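Local coordinates for protein xylulokinase (Brucella ovis, PDB 5VM1) that probably phosphorylates D-xylulose to D-xylulose 5-phosphate at the expense of ATP, as a member of the FGGY carbohydrate kinase family, at residues Gly356-Leu361 with Ser368-Ala373. Sequence-based numbering, arbitrary orientation.
Sequences GSFCGL and SALTQA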
ATOM      1  N   GLY A 356     -12.663  -3.707  19.517  1.00 32.52           N
ATOM      2  CA  GLY A 356     -13.748  -4.312  18.789  1.00 30.16           C
ATOM      3  C   GLY A 356     -14.929  -4.616  19.682  1.00 28.28           C
ATOM      4  O   GLY A 356     -14.810  -4.695  20.906  1.00 36.77           O
ATOM      5  N   SER A 357     -16.072  -4.836  19.040  1.00 28.85           N
ATOM      6  CA  SER A 357     -17.324  -5.022  19.758  1.00 26.27           C
ATOM      7  C   SER A 357     -18.352  -5.729  18.891  1.00 39.95           C
ATOM      8  O   SER A 357     -18.505  -5.405  17.711  1.00 50.40           O
ATOM      9  CB  SER A 357     -17.898  -3.674  20.193  1.00 26.17           C
ATOM     10  OG  SER A 357     -19.169  -3.846  20.783  1.00 36.24           O
ATOM     11  N   PHE A 358     -19.093  -6.641  19.514  1.00 43.07           N
ATOM     12  CA  PHE A 358     -20.377  -7.114  19.019  1.00 36.54           C
ATOM     13  C   PHE A 358     -21.448  -6.465  19.879  1.00 37.51           C
ATOM     14  O   PHE A 358     -21.316  -6.424  21.103  1.00 40.98           O
ATOM     15  CB  PHE A 358     -20.526  -8.634  19.143  1.00 39.13           C
ATOM     16  CG  PHE A 358     -19.858  -9.407  18.061  1.00 33.94           C
ATOM     17  CD1 PHE A 358     -20.384  -9.418  16.782  1.00 34.80           C
ATOM     18  CD2 PHE A 358     -18.731 -10.182  18.333  1.00 31.06           C
ATOM     19  CE1 PHE A 358     -19.767 -10.156  15.750  1.00 32.97           C
ATOM     20  CE2 PHE A 358     -18.118 -10.929  17.322  1.00 32.98           C
ATOM     21  CZ  PHE A 358     -18.643 -10.905  16.023  1.00 32.80           C
ATOM     22  N   CYS A 359     -22.504  -5.962  19.248  1.00 42.51           N
ATOM     23  CA  CYS A 359     -23.647  -5.404  19.967  1.00 45.73           C
ATOM     24  C   CYS A 359     -24.914  -5.983  19.364  1.00 42.60           C
ATOM     25  O   CYS A 359     -24.899  -6.588  18.292  1.00 44.95           O
ATOM     26  CB  CYS A 359     -23.715  -3.863  19.940  1.00 36.60           C
ATOM     27  SG  CYS A 359     -22.526  -3.077  21.055  1.00 47.28           S
ATOM     28  N   GLY A 360     -26.002  -5.852  20.106  1.00 34.19           N
ATOM     29  CA  GLY A 360     -27.252  -6.397  19.638  1.00 47.33           C
ATOM     30  C   GLY A 360     -27.374  -7.892  19.727  1.00 51.30           C
ATOM     31  O   GLY A 360     -28.194  -8.471  19.016  1.00 63.81           O
ATOM     32  N   LEU A 361     -26.586  -8.538  20.582  1.00 41.08           N
ATOM     33  CA  LEU A 361     -26.635  -9.987  20.663  1.00 38.32           C
ATOM     34  C   LEU A 361     -27.960 -10.451  21.247  1.00 39.57           C
ATOM     35  O   LEU A 361     -28.454  -9.913  22.238  1.00 41.06           O
ATOM     36  CB  LEU A 361     -25.470 -10.539  21.487  1.00 36.30           C
ATOM     37  CG  LEU A 361     -24.052 -10.215  21.034  1.00 34.07           C
ATOM     38  CD1 LEU A 361     -23.064 -10.700  22.089  1.00 34.30           C
ATOM     39  CD2 LEU A 361     -23.733 -10.777  19.632  1.00 35.10           C
ATOM     40  N   SER A 368     -23.631 -17.890  11.878  1.00 56.64           N
ATOM     41  CA  SER A 368     -23.764 -17.192  10.603  1.00 45.14           C
ATOM     42  C   SER A 368     -24.212 -15.745  10.790  1.00 48.77           C
ATOM     43  O   SER A 368     -23.803 -14.855  10.033  1.00 39.73           O
ATOM     44  CB  SER A 368     -24.731 -17.950   9.697  1.00 48.57           C
ATOM     45  OG  SER A 368     -25.255 -17.109   8.687  1.00 62.09           O
ATOM     46  N   ALA A 369     -25.067 -15.486  11.774  1.00 55.19           N
ATOM     47  CA  ALA A 369     -25.498 -14.108  11.973  1.00 51.01           C
ATOM     48  C   ALA A 369     -24.335 -13.237  12.416  1.00 44.59           C
ATOM     49  O   ALA A 369     -24.257 -12.070  12.034  1.00 43.77           O
ATOM     50  CB  ALA A 369     -26.638 -14.039  12.986  1.00 42.21           C
ATOM     51  N   LEU A 370     -23.403 -13.794  13.189  1.00 44.91           N
ATOM     52  CA  LEU A 370     -22.271 -12.991  13.635  1.00 45.62           C
ATOM     53  C   LEU A 370     -21.246 -12.822  12.520  1.00 44.59           C
ATOM     54  O   LEU A 370     -20.696 -11.729  12.354  1.00 47.16           O
ATOM     55  CB  LEU A 370     -21.633 -13.611  14.879  1.00 35.72           C
ATOM     56  CG  LEU A 370     -22.155 -13.034  16.184  1.00 35.78           C
ATOM     57  CD1 LEU A 370     -23.620 -13.276  16.317  1.00 33.02           C
ATOM     58  CD2 LEU A 370     -21.421 -13.675  17.323  1.00 42.59           C
ATOM     59  N   THR A 371     -21.002 -13.878  11.730  1.00 46.14           N
ATOM     60  CA  THR A 371     -20.260 -13.733  10.477  1.00 39.95           C
ATOM     61  C   THR A 371     -20.804 -12.577   9.638  1.00 45.36           C
ATOM     62  O   THR A 371     -20.043 -11.696   9.213  1.00 40.25           O
ATOM     63  CB  THR A 371     -20.313 -15.039   9.679  1.00 33.97           C
ATOM     64  OG1 THR A 371     -19.625 -16.063  10.389  1.00 46.12           O
ATOM     65  CG2 THR A 371     -19.696 -14.880   8.276  1.00 34.07           C
ATOM     66  N   GLN A 372     -22.130 -12.551   9.420  1.00 40.28           N
ATOM     67  CA  GLN A 372     -22.763 -11.466   8.668  1.00 31.95           C
ATOM     68  C   GLN A 372     -22.453 -10.096   9.269  1.00 36.94           C
ATOM     69  O   GLN A 372     -22.113  -9.155   8.544  1.00 40.32           O
ATOM     70  CB  GLN A 372     -24.260 -11.692   8.623  1.00 32.77           C
ATOM     71  CG  GLN A 372     -25.032 -10.768   7.748  1.00 38.06           C
ATOM     72  CD  GLN A 372     -26.519 -11.016   7.921  1.00 46.51           C
ATOM     73  OE1 GLN A 372     -26.974 -12.164   7.914  1.00 56.69           O
ATOM     74  NE2 GLN A 372     -27.275  -9.949   8.127  1.00 47.46           N
ATOM     75  N   ALA A 373     -22.531  -9.973  10.592  1.00 39.15           N
ATOM     76  CA  ALA A 373     -22.276  -8.680  11.217  1.00 37.91           C
ATOM     77  C   ALA A 373     -20.810  -8.271  11.075  1.00 35.02           C
ATOM     78  O   ALA A 373     -20.502  -7.072  11.063  1.00 35.18           O
ATOM     79  CB  ALA A 373     -22.698  -8.720  12.684  1.00 27.64           C
TER
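Leu370, which meets Phe358, stands on a helical turn held by a backbone bond of 2.9 Å from Gln372 N to Ser368 O. Ala373, which also meets Phe358, is tied in by its own N to Ala369 O. Across the contact itself the packing is apolar. Leu370 lies over one face of the Phe358 ring. Its CD2 sits 4.1 Å from the centroid of that ring, 10° off the normal, a CH-pi contact. Leu370 CG lies over the face as well, 3.8 Å from Phe358 CE1. Ala373 CB approaches the ring differently. It lies at the edge, near the ring plane, 4.5 Å from Phe358 CE1. The Phe358 ring reaches the helix with CG anti to the carbonyl carbon (chi1 -81°). The exposed Leu361 adds a smaller touch than Phe358: its CD2 is 4.2 Å from Leu370 CD1, and the two side chains run nearly perpendicular. Phe338 and Trp310 also pack against Phe358. Strand 357-359 pairs with strand 337-339 in a small antiparallel sheet, and Phe358 of that sheet packs on the first turns of helix 367-390. This is peripheral strand-on-helix packing in the C-terminal domain of an FGGY kinase, a member of the actin-like ATPase superfamily.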